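Local coordinates for aquaporin AqpM (Methanothermobacter marburgensis str. Marburg, PDB 2F2B), which forms a tetrameric membrane channel that lets water cross in either direction along osmotic gradients, and also gives a transient rise in the initial glycerol flux, at residues F16-F21 with F64-S69; A27-I32 with I44-L49; H80-V85 with S197-R202; A134-P139 with G205-D210; W144-A149 with Y222-I227. One frame throughout, in Å; residues are numbered along the deposited sequence.

Interaction 1: residues F16-F21 with F64-S69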
# COMPACT_ATOMS: atom_id res chain seq x y z
N PHE A 16 20.93 4.67 -8.66
CA PHE A 16 21.59 4.37 -7.39
C PHE A 16 20.48 4.14 -6.35
O PHE A 16 20.51 3.18 -5.59
CB PHE A 16 22.47 5.57 -6.99
CG PHE A 16 23.06 5.47 -5.60
CD1 PHE A 16 22.26 5.62 -4.47
CD2 PHE A 16 24.42 5.25 -5.42
CE1 PHE A 16 22.80 5.55 -3.19
CE2 PHE A 16 24.98 5.18 -4.14
CZ PHE A 16 24.16 5.33 -3.03
N ILE A 17 19.50 5.04 -6.34
CA ILE A 17 18.38 4.96 -5.40
C ILE A 17 17.57 3.69 -5.61
O ILE A 17 17.24 2.98 -4.66
CB ILE A 17 17.46 6.20 -5.56
CG1 ILE A 17 18.17 7.44 -5.00
CG2 ILE A 17 16.12 5.96 -4.83
CD1 ILE A 17 17.51 8.76 -5.37
N LEU A 18 17.26 3.40 -6.87
CA LEU A 18 16.49 2.21 -7.22
C LEU A 18 17.14 0.94 -6.66
O LEU A 18 16.47 0.12 -6.03
CB LEU A 18 16.36 2.12 -8.75
CG LEU A 18 15.49 1.02 -9.35
CD1 LEU A 18 15.03 1.45 -10.75
CD2 LEU A 18 16.26 -0.28 -9.41
N VAL A 19 18.44 0.79 -6.87
CA VAL A 19 19.16 -0.40 -6.41
C VAL A 19 19.43 -0.42 -4.90
O VAL A 19 19.25 -1.45 -4.25
CB VAL A 19 20.49 -0.56 -7.18
CG1 VAL A 19 21.27 -1.76 -6.66
CG2 VAL A 19 20.19 -0.73 -8.67
N PHE A 20 19.85 0.71 -4.35
CA PHE A 20 20.13 0.78 -2.92
C PHE A 20 18.89 0.39 -2.10
O PHE A 20 18.96 -0.49 -1.24
CB PHE A 20 20.59 2.20 -2.54
CG PHE A 20 20.91 2.37 -1.07
CD1 PHE A 20 19.89 2.53 -0.13
CD2 PHE A 20 22.23 2.37 -0.63
CE1 PHE A 20 20.17 2.68 1.22
CE2 PHE A 20 22.53 2.52 0.73
CZ PHE A 20 21.50 2.68 1.66
N PHE A 21 17.76 1.03 -2.38
CA PHE A 21 16.54 0.75 -1.63
C PHE A 21 15.79 -0.51 -2.04
O PHE A 21 15.37 -1.29 -1.18
CB PHE A 21 15.63 1.98 -1.70
CG PHE A 21 16.16 3.15 -0.93
CD1 PHE A 21 16.04 3.21 0.46
CD2 PHE A 21 16.87 4.16 -1.58
CE1 PHE A 21 16.61 4.25 1.19
CE2 PHE A 21 17.45 5.21 -0.86
CZ PHE A 21 17.32 5.25 0.53
N PHE A 64 8.15 2.59 -4.13
CA PHE A 64 8.16 3.90 -3.49
C PHE A 64 9.44 4.65 -3.82
O PHE A 64 9.43 5.88 -3.97
CB PHE A 64 8.00 3.76 -1.96
CG PHE A 64 6.67 3.18 -1.53
CD1 PHE A 64 5.51 3.38 -2.28
CD2 PHE A 64 6.58 2.49 -0.32
CE1 PHE A 64 4.28 2.89 -1.83
CE2 PHE A 64 5.35 2.00 0.13
CZ PHE A 64 4.20 2.20 -0.62
N ALA A 65 10.56 3.93 -3.94
CA ALA A 65 11.82 4.58 -4.28
C ALA A 65 11.77 5.07 -5.72
O ALA A 65 12.30 6.14 -6.05
CB ALA A 65 12.98 3.60 -4.08
N ILE A 66 11.13 4.29 -6.59
CA ILE A 66 10.99 4.67 -8.00
C ILE A 66 10.10 5.90 -8.13
O ILE A 66 10.41 6.85 -8.86
CB ILE A 66 10.41 3.50 -8.84
CG1 ILE A 66 11.48 2.41 -9.01
CG2 ILE A 66 9.94 3.99 -10.21
CD1 ILE A 66 10.96 1.07 -9.49
N ALA A 67 8.98 5.90 -7.41
CA ALA A 67 8.06 7.04 -7.44
C ALA A 67 8.79 8.29 -6.95
O ALA A 67 8.75 9.34 -7.60
CB ALA A 67 6.83 6.76 -6.56
N ALA A 68 9.47 8.16 -5.81
CA ALA A 68 10.22 9.29 -5.25
C ALA A 68 11.21 9.84 -6.28
O ALA A 68 11.31 11.05 -6.49
CB ALA A 68 10.95 8.85 -3.99
N SER A 69 11.94 8.93 -6.93
CA SER A 69 12.93 9.32 -7.93
C SER A 69 12.31 10.06 -9.12
O SER A 69 12.86 11.05 -9.60
CB SER A 69 13.69 8.09 -8.43
OG SER A 69 14.50 7.54 -7.39

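Interaction 2: residues A27-I32 with I44-L49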
# COMPACT_ATOMS: atom_id res chain seq x y z
N ALA A 27 17.74 -8.06 0.18
CA ALA A 27 18.88 -8.57 0.95
C ALA A 27 18.51 -8.60 2.43
O ALA A 27 18.80 -9.57 3.13
CB ALA A 27 20.11 -7.70 0.71
N VAL A 28 17.87 -7.53 2.91
CA VAL A 28 17.47 -7.46 4.31
C VAL A 28 16.50 -8.58 4.68
O VAL A 28 16.60 -9.18 5.75
CB VAL A 28 16.81 -6.10 4.64
CG1 VAL A 28 16.20 -6.14 6.04
CG2 VAL A 28 17.84 -4.99 4.56
N THR A 29 15.55 -8.87 3.79
CA THR A 29 14.58 -9.93 4.04
C THR A 29 15.29 -11.25 4.30
O THR A 29 14.98 -11.97 5.26
CB THR A 29 13.63 -10.11 2.84
OG1 THR A 29 12.98 -8.86 2.56
CG2 THR A 29 12.57 -11.17 3.14
N LEU A 30 16.26 -11.57 3.45
CA LEU A 30 17.01 -12.81 3.59
C LEU A 30 17.85 -12.81 4.86
O LEU A 30 18.04 -13.85 5.49
CB LEU A 30 17.89 -13.03 2.35
CG LEU A 30 17.13 -13.40 1.07
CD1 LEU A 30 18.08 -13.39 -0.12
CD2 LEU A 30 16.50 -14.78 1.24
N MET A 31 18.36 -11.64 5.23
CA MET A 31 19.17 -11.53 6.44
C MET A 31 18.35 -11.77 7.71
O MET A 31 18.83 -12.43 8.64
CB MET A 31 19.85 -10.15 6.50
CG MET A 31 20.91 -9.94 5.43
SD MET A 31 21.50 -8.24 5.36
CE MET A 31 22.67 -8.21 6.74
N ILE A 32 17.13 -11.25 7.76
CA ILE A 32 16.31 -11.46 8.95
C ILE A 32 15.63 -12.82 8.98
O ILE A 32 15.13 -13.25 10.01
CB ILE A 32 15.23 -10.35 9.11
CG1 ILE A 32 14.23 -10.41 7.96
CG2 ILE A 32 15.89 -8.99 9.20
CD1 ILE A 32 13.02 -9.50 8.16
N ILE A 44 12.99 -19.74 -0.88
CA ILE A 44 14.40 -19.60 -0.50
C ILE A 44 14.67 -18.74 0.73
O ILE A 44 15.82 -18.57 1.13
CB ILE A 44 15.23 -19.01 -1.66
CG1 ILE A 44 14.85 -17.54 -1.88
CG2 ILE A 44 15.00 -19.81 -2.93
CD1 ILE A 44 15.77 -16.80 -2.82
N GLY A 45 13.62 -18.20 1.33
CA GLY A 45 13.80 -17.36 2.50
C GLY A 45 12.91 -16.14 2.39
O GLY A 45 12.41 -15.63 3.39
N ILE A 46 12.71 -15.67 1.17
CA ILE A 46 11.81 -14.54 0.94
C ILE A 46 10.44 -15.20 0.94
O ILE A 46 10.15 -16.03 0.07
CB ILE A 46 12.09 -13.85 -0.41
CG1 ILE A 46 13.47 -13.19 -0.38
CG2 ILE A 46 10.99 -12.82 -0.70
CD1 ILE A 46 13.92 -12.62 -1.71
N GLY A 47 9.62 -14.85 1.92
CA GLY A 47 8.30 -15.45 2.02
C GLY A 47 8.25 -16.44 3.18
O GLY A 47 7.18 -16.90 3.57
N LEU A 48 9.42 -16.76 3.73
CA LEU A 48 9.49 -17.70 4.84
C LEU A 48 8.78 -17.15 6.07
O LEU A 48 8.00 -17.86 6.72
CB LEU A 48 10.96 -18.02 5.15
CG LEU A 48 11.32 -19.17 6.09
CD1 LEU A 48 12.81 -19.44 5.99
CD2 LEU A 48 10.94 -18.84 7.53
N LEU A 49 9.02 -15.88 6.38
CA LEU A 49 8.41 -15.26 7.55
C LEU A 49 7.15 -14.45 7.24
O LEU A 49 6.27 -14.34 8.09
CB LEU A 49 9.42 -14.34 8.25
CG LEU A 49 10.71 -15.01 8.76
CD1 LEU A 49 11.65 -13.94 9.32
CD2 LEU A 49 10.36 -16.04 9.82

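Interaction 3: residues H80-V85 with S197-R202. With GOL (glycerol), chain B.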
# COMPACT_ATOMS: atom_id res chain seq x y z
N HIS A 80 14.60 7.81 -16.44
CA HIS A 80 14.43 6.50 -17.07
C HIS A 80 14.91 5.42 -16.10
O HIS A 80 14.23 4.41 -15.90
CB HIS A 80 15.27 6.39 -18.35
CG HIS A 80 14.90 7.37 -19.42
ND1 HIS A 80 15.47 7.33 -20.68
CD2 HIS A 80 14.06 8.43 -19.42
CE1 HIS A 80 14.99 8.33 -21.41
NE2 HIS A 80 14.13 9.01 -20.67
N ILE A 81 16.10 5.65 -15.54
CA ILE A 81 16.78 4.76 -14.60
C ILE A 81 16.62 3.28 -14.93
O ILE A 81 16.60 2.42 -14.04
CB ILE A 81 16.32 5.03 -13.14
CG1 ILE A 81 14.82 4.76 -12.97
CG2 ILE A 81 16.63 6.49 -12.78
CD1 ILE A 81 14.32 4.90 -11.53
N ASN A 82 16.58 2.99 -16.23
CA ASN A 82 16.40 1.63 -16.73
C ASN A 82 16.79 1.60 -18.21
O ASN A 82 16.14 2.23 -19.04
CB ASN A 82 14.92 1.26 -16.58
CG ASN A 82 14.63 -0.18 -16.97
OD1 ASN A 82 15.38 -0.80 -17.73
ND2 ASN A 82 13.52 -0.71 -16.46
N PRO A 83 17.85 0.86 -18.57
CA PRO A 83 18.27 0.77 -19.97
C PRO A 83 17.16 0.32 -20.92
O PRO A 83 17.09 0.75 -22.07
CB PRO A 83 19.43 -0.22 -19.92
CG PRO A 83 20.04 0.06 -18.57
CD PRO A 83 18.81 0.17 -17.68
N ALA A 84 16.29 -0.57 -20.43
CA ALA A 84 15.19 -1.06 -21.26
C ALA A 84 14.17 0.04 -21.56
O ALA A 84 13.56 0.04 -22.63
CB ALA A 84 14.51 -2.24 -20.57
N VAL A 85 13.98 0.97 -20.63
CA VAL A 85 13.05 2.07 -20.84
C VAL A 85 13.65 3.05 -21.84
O VAL A 85 12.96 3.52 -22.76
CB VAL A 85 12.74 2.81 -19.51
CG1 VAL A 85 11.96 4.10 -19.79
CG2 VAL A 85 11.94 1.90 -18.59
N SER A 197 13.44 -8.45 -12.42
CA SER A 197 14.35 -7.33 -12.64
C SER A 197 13.75 -6.20 -13.46
O SER A 197 13.72 -5.05 -13.01
CB SER A 197 15.61 -7.83 -13.35
OG SER A 197 16.33 -6.73 -13.89
N LEU A 198 13.29 -6.54 -14.67
CA LEU A 198 12.69 -5.58 -15.61
C LEU A 198 13.67 -4.48 -15.95
O LEU A 198 13.32 -3.51 -16.62
CB LEU A 198 11.45 -4.91 -14.98
CG LEU A 198 10.51 -5.73 -14.10
CD1 LEU A 198 9.39 -4.81 -13.59
CD2 LEU A 198 9.94 -6.90 -14.89
N ASN A 199 14.93 -4.65 -15.54
CA ASN A 199 15.91 -3.59 -15.68
C ASN A 199 17.35 -4.11 -15.76
O ASN A 199 17.89 -4.60 -14.77
CB ASN A 199 15.74 -2.70 -14.44
CG ASN A 199 16.54 -1.43 -14.48
OD1 ASN A 199 17.66 -1.40 -14.99
ND2 ASN A 199 15.98 -0.38 -13.92
N PRO A 200 18.01 -3.99 -16.93
CA PRO A 200 19.39 -4.48 -17.06
C PRO A 200 20.38 -3.88 -16.06
O PRO A 200 21.31 -4.56 -15.62
CB PRO A 200 19.74 -4.12 -18.51
CG PRO A 200 18.40 -4.21 -19.21
CD PRO A 200 17.49 -3.51 -18.22
N ALA A 201 20.20 -2.61 -15.71
CA ALA A 201 21.11 -1.96 -14.76
C ALA A 201 20.86 -2.44 -13.34
O ALA A 201 21.81 -2.67 -12.57
CB ALA A 201 20.95 -0.43 -14.84
N ARG A 202 19.59 -2.60 -12.98
CA ARG A 202 19.22 -3.06 -11.65
C ARG A 202 19.77 -4.46 -11.37
O ARG A 202 19.96 -4.85 -10.22
CB ARG A 202 17.69 -3.04 -11.50
CG ARG A 202 17.14 -3.71 -10.24
CD ARG A 202 16.73 -5.15 -10.54
NE ARG A 202 16.15 -5.83 -9.38
CZ ARG A 202 16.87 -6.43 -8.43
NH1 ARG A 202 18.19 -6.44 -8.50
NH2 ARG A 202 16.26 -7.05 -7.43
C1 GOL B . 11.63 1.95 -13.02
O1 GOL B . 11.17 3.47 -13.23
C2 GOL B . 12.08 1.10 -14.04
O2 GOL B . 11.81 1.61 -15.25
C3 GOL B . 12.61 0.12 -13.57
O3 GOL B . 13.17 -0.91 -12.55

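Interaction 4: residues A134-P139 with G205-D210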
# COMPACT_ATOMS: atom_id res chain seq x y z
N ALA A 134 20.33 -9.76 -5.84
CA ALA A 134 20.57 -10.06 -7.25
C ALA A 134 19.44 -10.92 -7.82
O ALA A 134 18.94 -11.82 -7.15
CB ALA A 134 21.91 -10.78 -7.41
N THR A 135 19.05 -10.63 -9.05
CA THR A 135 17.98 -11.39 -9.70
C THR A 135 18.52 -12.60 -10.46
O THR A 135 19.45 -12.49 -11.26
CB THR A 135 17.21 -10.51 -10.71
OG1 THR A 135 18.12 -9.96 -11.68
CG2 THR A 135 16.49 -9.36 -9.99
N ALA A 136 17.93 -13.77 -10.20
CA ALA A 136 18.32 -15.01 -10.87
C ALA A 136 17.13 -15.96 -10.86
O ALA A 136 16.26 -15.86 -10.00
CB ALA A 136 19.51 -15.65 -10.16
N PRO A 137 17.07 -16.89 -11.83
CA PRO A 137 15.95 -17.83 -11.86
C PRO A 137 15.83 -18.56 -10.52
O PRO A 137 16.84 -18.99 -9.95
CB PRO A 137 16.31 -18.77 -13.01
CG PRO A 137 17.08 -17.88 -13.93
CD PRO A 137 17.97 -17.11 -12.98
N PHE A 138 14.61 -18.70 -10.02
CA PHE A 138 14.40 -19.39 -8.76
C PHE A 138 14.43 -20.91 -8.97
O PHE A 138 14.46 -21.38 -10.10
CB PHE A 138 13.08 -18.93 -8.13
CG PHE A 138 13.23 -17.70 -7.27
CD1 PHE A 138 13.67 -16.50 -7.83
CD2 PHE A 138 12.99 -17.75 -5.90
CE1 PHE A 138 13.87 -15.37 -7.04
CE2 PHE A 138 13.18 -16.63 -5.09
CZ PHE A 138 13.63 -15.43 -5.66
N PRO A 139 14.44 -21.69 -7.88
CA PRO A 139 14.48 -23.15 -7.99
C PRO A 139 13.42 -23.76 -8.91
O PRO A 139 12.23 -23.50 -8.76
CB PRO A 139 14.33 -23.62 -6.55
CG PRO A 139 15.03 -22.53 -5.79
CD PRO A 139 14.48 -21.28 -6.46
N GLY A 205 24.24 -4.02 -11.25
CA GLY A 205 24.83 -3.58 -9.99
C GLY A 205 25.09 -4.69 -8.99
O GLY A 205 26.22 -4.90 -8.56
N PRO A 206 24.03 -5.42 -8.59
CA PRO A 206 24.17 -6.52 -7.63
C PRO A 206 25.09 -7.63 -8.15
O PRO A 206 25.87 -8.20 -7.39
CB PRO A 206 22.73 -6.99 -7.45
CG PRO A 206 21.96 -5.70 -7.59
CD PRO A 206 22.61 -5.07 -8.79
N TYR A 207 25.00 -7.93 -9.45
CA TYR A 207 25.85 -8.97 -10.04
C TYR A 207 27.32 -8.61 -9.86
O TYR A 207 28.13 -9.44 -9.44
CB TYR A 207 25.55 -9.11 -11.54
CG TYR A 207 24.46 -10.11 -11.88
CD1 TYR A 207 23.39 -10.35 -11.01
CD2 TYR A 207 24.49 -10.79 -13.10
CE1 TYR A 207 22.38 -11.25 -11.35
CE2 TYR A 207 23.48 -11.69 -13.44
CZ TYR A 207 22.43 -11.91 -12.57
OH TYR A 207 21.44 -12.80 -12.92
N LEU A 208 27.67 -7.36 -10.17
CA LEU A 208 29.05 -6.90 -10.05
C LEU A 208 29.55 -6.99 -8.61
O LEU A 208 30.61 -7.56 -8.34
CB LEU A 208 29.17 -5.46 -10.55
CG LEU A 208 30.57 -4.83 -10.50
CD1 LEU A 208 31.53 -5.67 -11.33
CD2 LEU A 208 30.53 -3.40 -11.01
N ASN A 209 28.79 -6.43 -7.68
CA ASN A 209 29.19 -6.45 -6.28
C ASN A 209 29.18 -7.85 -5.67
O ASN A 209 30.02 -8.16 -4.81
CB ASN A 209 28.33 -5.48 -5.47
CG ASN A 209 28.66 -4.03 -5.78
OD1 ASN A 209 28.13 -3.44 -6.73
ND2 ASN A 209 29.55 -3.45 -4.99
N ASP A 210 28.26 -8.71 -6.09
CA ASP A 210 28.21 -10.07 -5.57
C ASP A 210 29.48 -10.81 -5.99
O ASP A 210 30.03 -11.62 -5.24
CB ASP A 210 27.00 -10.84 -6.11
CG ASP A 210 25.75 -10.61 -5.29
OD1 ASP A 210 25.87 -10.20 -4.11
OD2 ASP A 210 24.63 -10.84 -5.81

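Interaction 5: residues W144-A149 with Y222-I227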
# COMPACT_ATOMS: atom_id res chain seq x y z
N TRP A 144 14.68 -20.14 -20.08
CA TRP A 144 13.63 -19.59 -20.93
C TRP A 144 12.39 -19.17 -20.17
O TRP A 144 11.70 -18.24 -20.59
CB TRP A 144 13.28 -20.58 -22.05
CG TRP A 144 14.40 -20.71 -23.04
CD1 TRP A 144 15.21 -21.79 -23.23
CD2 TRP A 144 14.86 -19.70 -23.95
NE1 TRP A 144 16.16 -21.51 -24.18
CE2 TRP A 144 15.97 -20.23 -24.64
CE3 TRP A 144 14.45 -18.39 -24.23
CZ2 TRP A 144 16.67 -19.50 -25.60
CZ3 TRP A 144 15.15 -17.66 -25.19
CH2 TRP A 144 16.25 -18.22 -25.86
N GLN A 145 12.09 -19.84 -19.06
CA GLN A 145 10.93 -19.46 -18.26
C GLN A 145 11.18 -18.09 -17.64
O GLN A 145 10.29 -17.24 -17.59
CB GLN A 145 10.67 -20.48 -17.16
CG GLN A 145 10.02 -21.75 -17.65
CD GLN A 145 9.91 -22.78 -16.55
OE1 GLN A 145 10.91 -23.35 -16.11
NE2 GLN A 145 8.69 -23.02 -16.08
N ALA A 146 12.40 -17.88 -17.15
CA ALA A 146 12.77 -16.60 -16.54
C ALA A 146 12.75 -15.51 -17.60
O ALA A 146 12.35 -14.38 -17.35
CB ALA A 146 14.16 -16.71 -15.91
N MET A 147 13.20 -15.87 -18.80
CA MET A 147 13.22 -14.94 -19.92
C MET A 147 11.80 -14.48 -20.23
O MET A 147 11.53 -13.29 -20.39
CB MET A 147 13.83 -15.61 -21.15
CG MET A 147 13.83 -14.75 -22.40
SD MET A 147 15.06 -13.45 -22.31
CE MET A 147 16.53 -14.35 -22.84
N LEU A 148 10.88 -15.44 -20.33
CA LEU A 148 9.49 -15.12 -20.63
C LEU A 148 8.90 -14.21 -19.55
O LEU A 148 8.16 -13.28 -19.85
CB LEU A 148 8.65 -16.41 -20.75
CG LEU A 148 7.16 -16.25 -21.08
CD1 LEU A 148 7.00 -15.49 -22.39
CD2 LEU A 148 6.51 -17.63 -21.17
N ALA A 149 9.24 -14.48 -18.29
CA ALA A 149 8.75 -13.66 -17.18
C ALA A 149 9.22 -12.21 -17.32
O ALA A 149 8.44 -11.28 -17.14
CB ALA A 149 9.23 -14.24 -15.85
N TYR A 222 22.94 -13.29 -16.86
CA TYR A 222 22.74 -11.90 -17.26
C TYR A 222 21.99 -11.66 -18.57
O TYR A 222 21.23 -10.70 -18.66
CB TYR A 222 24.08 -11.15 -17.27
CG TYR A 222 23.92 -9.65 -17.30
CD1 TYR A 222 23.13 -9.00 -16.34
CD2 TYR A 222 24.52 -8.87 -18.29
CE1 TYR A 222 22.93 -7.62 -16.38
CE2 TYR A 222 24.33 -7.48 -18.33
CZ TYR A 222 23.53 -6.87 -17.38
OH TYR A 222 23.31 -5.51 -17.43
N SER A 223 22.18 -12.52 -19.57
CA SER A 223 21.48 -12.33 -20.85
C SER A 223 19.96 -12.31 -20.66
O SER A 223 19.24 -11.65 -21.41
CB SER A 223 21.88 -13.42 -21.85
OG SER A 223 21.60 -14.71 -21.35
N ILE A 224 19.47 -13.04 -19.66
CA ILE A 224 18.04 -13.08 -19.38
C ILE A 224 17.54 -11.68 -19.06
O ILE A 224 16.49 -11.24 -19.55
CB ILE A 224 17.74 -13.97 -18.15
CG1 ILE A 224 18.01 -15.43 -18.47
CG2 ILE A 224 16.30 -13.75 -17.68
CD1 ILE A 224 17.95 -16.34 -17.26
N TYR A 225 18.31 -10.98 -18.24
CA TYR A 225 17.97 -9.64 -17.77
C TYR A 225 18.36 -8.49 -18.69
O TYR A 225 18.18 -7.32 -18.35
CB TYR A 225 18.56 -9.47 -16.37
CG TYR A 225 18.09 -10.59 -15.47
CD1 TYR A 225 16.77 -10.64 -15.03
CD2 TYR A 225 18.94 -11.66 -15.15
CE1 TYR A 225 16.30 -11.73 -14.30
CE2 TYR A 225 18.47 -12.76 -14.43
CZ TYR A 225 17.15 -12.78 -14.00
OH TYR A 225 16.67 -13.86 -13.30
N VAL A 226 18.89 -8.83 -19.86
CA VAL A 226 19.24 -7.84 -20.86
C VAL A 226 18.23 -8.00 -21.99
O VAL A 226 17.50 -7.08 -22.33
CB VAL A 226 20.67 -8.05 -21.42
CG1 VAL A 226 20.94 -7.06 -22.53
CG2 VAL A 226 21.69 -7.88 -20.31
N ILE A 227 18.18 -9.21 -22.55
CA ILE A 227 17.27 -9.51 -23.65
C ILE A 227 15.80 -9.44 -23.24
O ILE A 227 14.99 -8.82 -23.93
CB ILE A 227 17.56 -10.91 -24.24
CG1 ILE A 227 19.02 -11.00 -24.68
CG2 ILE A 227 16.65 -11.17 -25.43
CD1 ILE A 227 19.44 -12.38 -25.17

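Interaction 1: residues F16-F21 with F64-S69
The ring of Phe21 meets Ala65 obliquely; the nearer touch is made by Phe21 CB, 3.9 Å from Ala65 CB. One face of the same ring is covered over its centre by CD1 of Phe20, and the carbonyl O of Ile17 lies in plane at its edge. Ala65 CB also takes Ile17 CG2 at 4.0 Å, so one small methyl touches two larger side chains of helix 4-33. Ile17 sends CG2 anti to its backbone N, which brings this branch to Ser69 OG at 3.4 Å. Beside this, Leu18 and Ile66 run side by side and point the same way, Leu18 CD1 touching Ile66 CG1 at 4.1 Å. The segments 16-21 and 64-69 run nearly antiparallel, at 161°, their axes 9.0 Å apart at closest. Leu156 of a second subunit packs on Ile17 and Phe21. Ser69 is the one polar side chain here, and its OG donates to Ala65 O at 2.9 Å while Ser69 N reaches that oxygen from the opposite face of the carbonyl. With its hydroxyl hydrogen bonded inside its own helix, Ser69 can sit against aliphatic carbon within the membrane-spanning bundle.

Interaction 2: residues A27-I32 with I44-L49
Leu30 reaches from helix 4-33 across to the loop 44-49, and its side chain makes the largest single share of the contact. Its CB leaves the helix beside the loop rather than straight at it. CG, set anti to the carbonyl carbon (chi1 -71°), comes to 3.9 Å from Ile46 CG1. From there CD2 ends in a small nest: Ile46 CG1 lies 3.8 Å away, and both Gly45 CA and the carbonyl O of Ile44 stand at 3.9 Å from CD2. Gly45 has a positive phi of 137°, and its bare CA lets the leucine methyl come right up to the loop backbone. Ile44 CG1 lies farther off, at the edge of the contact. One residue earlier, Thr29 crosses Ile46 at about a right angle, with its CG2 4.1 Å from Ile46 CA, while its hydroxyl is turned to the carbonyl of Ser25 in its own helix. At the other end Leu49 CD1 rests 3.6 Å from the backbone O of Ile32. No hydrogen bond joins the two segments; the loop is laid on the helix by apolar contact. It lies between helices 4-33 and 52-73, on the side predicted to be extracellular. Ile46 packs on Trp55 and Ile58 of helix 52-73, and Asp54 of that helix accepts from Gly47 N. Leu52 of a second subunit packs on Thr29, so the site also borders the tetramer interface.

Interaction 3: residues H80-V85 with S197-R202
Asn82 and Asn199, the asparagines of the two NPA motifs, come from opposite directions and lay their amides one over the other, with planes only 9° apart. Each CG is anti to its own backbone N (chi1 -175° for Asn82, -172° for Asn199), and each amide N is thereby carried to the partner loop. Asn199 ND2 donates to Ile81 O at 2.9 Å, in the carbonyl plane and on a lone pair. The reciprocal bond runs from Asn82 ND2 to Leu198 O at 2.8 Å, tilted from that carbonyl's plane. The amide oxygens look back to their own helices as N-caps: Asn82 OD1 takes Ala84 N, and Asn199 OD1 takes Arg202 N together with a weak bond from Ala201 N. With the oxygens capped, the amides present N-H to the pore. A glycerol, probably from the crystallisation liquor, uses both, its O2 3.1 Å from Asn82 ND2 and its O3 3.2 Å from Asn199 ND2. The prolines close the other side. Pro83 crosses Asn199 at about a right angle, its CD 3.3 Å from Asn199 OD1, and Pro83 CD also packs on Ala201 CB at 3.6 Å; the two CD atoms of Pro83 and Pro200 lie 3.9 Å apart. This is the paired NPA centre of the aquaporin fold, where half-helices 83-91 and 200-214 meet at their N termini. Helix 4-33 lies alongside through Leu18, helix 100-122 covers Pro83, Pro229 of helix 224-243 packs on Pro200, and Leu157 of helix 143-166 touches Asn82.

Interaction 4: residues A134-P139 with G205-D210
The hydrogen bond across this contact runs from Tyr207 OH to the carbonyl O of Thr135, short at 2.6 Å and nearly along the C=O axis, with a C=O...O angle of 168°. The acceptor lies in the plane of the phenol, at the edge of the ring, and comes within 3.2 Å of Tyr207 CE1. Apolar contacts gather on Ala134. Its CB lies at the same ring's edge, 3.9 Å from Tyr207 CD1, and it also meets Pro206 CB at 3.9 Å, so the methyl rests between the proline and the tyrosine side chains. Ala134 CA is likewise 3.8 Å from Pro206 CB. A third kind of approach puts a charged group beside carbon: Asp210 OD2 stands 3.2 Å from Ala134 CB. Pro206 also marks a kink, since its N makes no bond to the preceding turn of helix 200-214. The loop 134-139, on the side predicted to be extracellular, lies against this pore-forming half-helix, which starts at the second NPA motif, and Thr135 packs beside Arg202. Thr135 turns its hydroxyl to Thr203 of the same helix, while Tyr225 of helix 224-243 packs on Tyr207. Trp219 meets the Tyr207 ring edge-to-face. One short bond, lined up with the carbonyl, thus gives the buried Thr135 oxygen a donor from the phenol; the rest of the contact is apolar, or carbon beside carboxylate.

Interaction 5: residues W144-A149 with Y222-I227
Met147 and Ile227 bring together helices 143-166 and 224-243, two helices of the aquaporin bundle. In the packed part Ile224 fits against Ala146: Ile224 CD1 is 4.0 Å from Ala146 CB, and Ile224 CG2 comes within 3.9 Å of Met147 N. Here a small residue admits the isoleucine right to the backbone of the facing helix, and the CA atoms of Met147 and Ile224 approach to 5.2 Å. Pro137 and Ser194 also pack on Ala146, while the Tyr225 ring lies under Ile224 CG2. Met147 is buried with them. It starts with CG anti to the backbone N (chi1 177°) and then bends at both chi2 and chi3, which swings the thioether over to helix 224-243. The open side is that of Ile227, on the surface of the chain, where Met147, crossing it at an angle, is its only partner across the segments. No hydrogen bond spans the two segments, although Ser223 OG bonds to Tyr143 OH, one residue before segment 144-149. Gln145, which takes no part across the segments, bonds through NE2 to Gln120 O of a third subunit. At the tip of the methionine, SD stands 3.8 Å from Ile224 O, and CE ends 3.9 Å from Ile227 CB.

How the interactions relate
From the N terminus, helix 4-33 enters two contacts. Interaction 1 pairs it with helix 52-73, and interaction 2, nested within that loop, folds the intervening segment back on its outer end. Both then close before interaction 3 opens at 80-85. Interactions 3, 4 and 5 all cross: their first segments come in the order 80-85, 134-139, 144-149, and their partners follow in the same order, so each ties an earlier part of the chain to 197-227. Leu18 joins interaction 1 to interaction 3, Ile44 against Phe138 links 2 with 4, and Tyr225 bridges 3, 4 and 5. Together they bind the half-helices, the extracellular loops and the surrounding bundle.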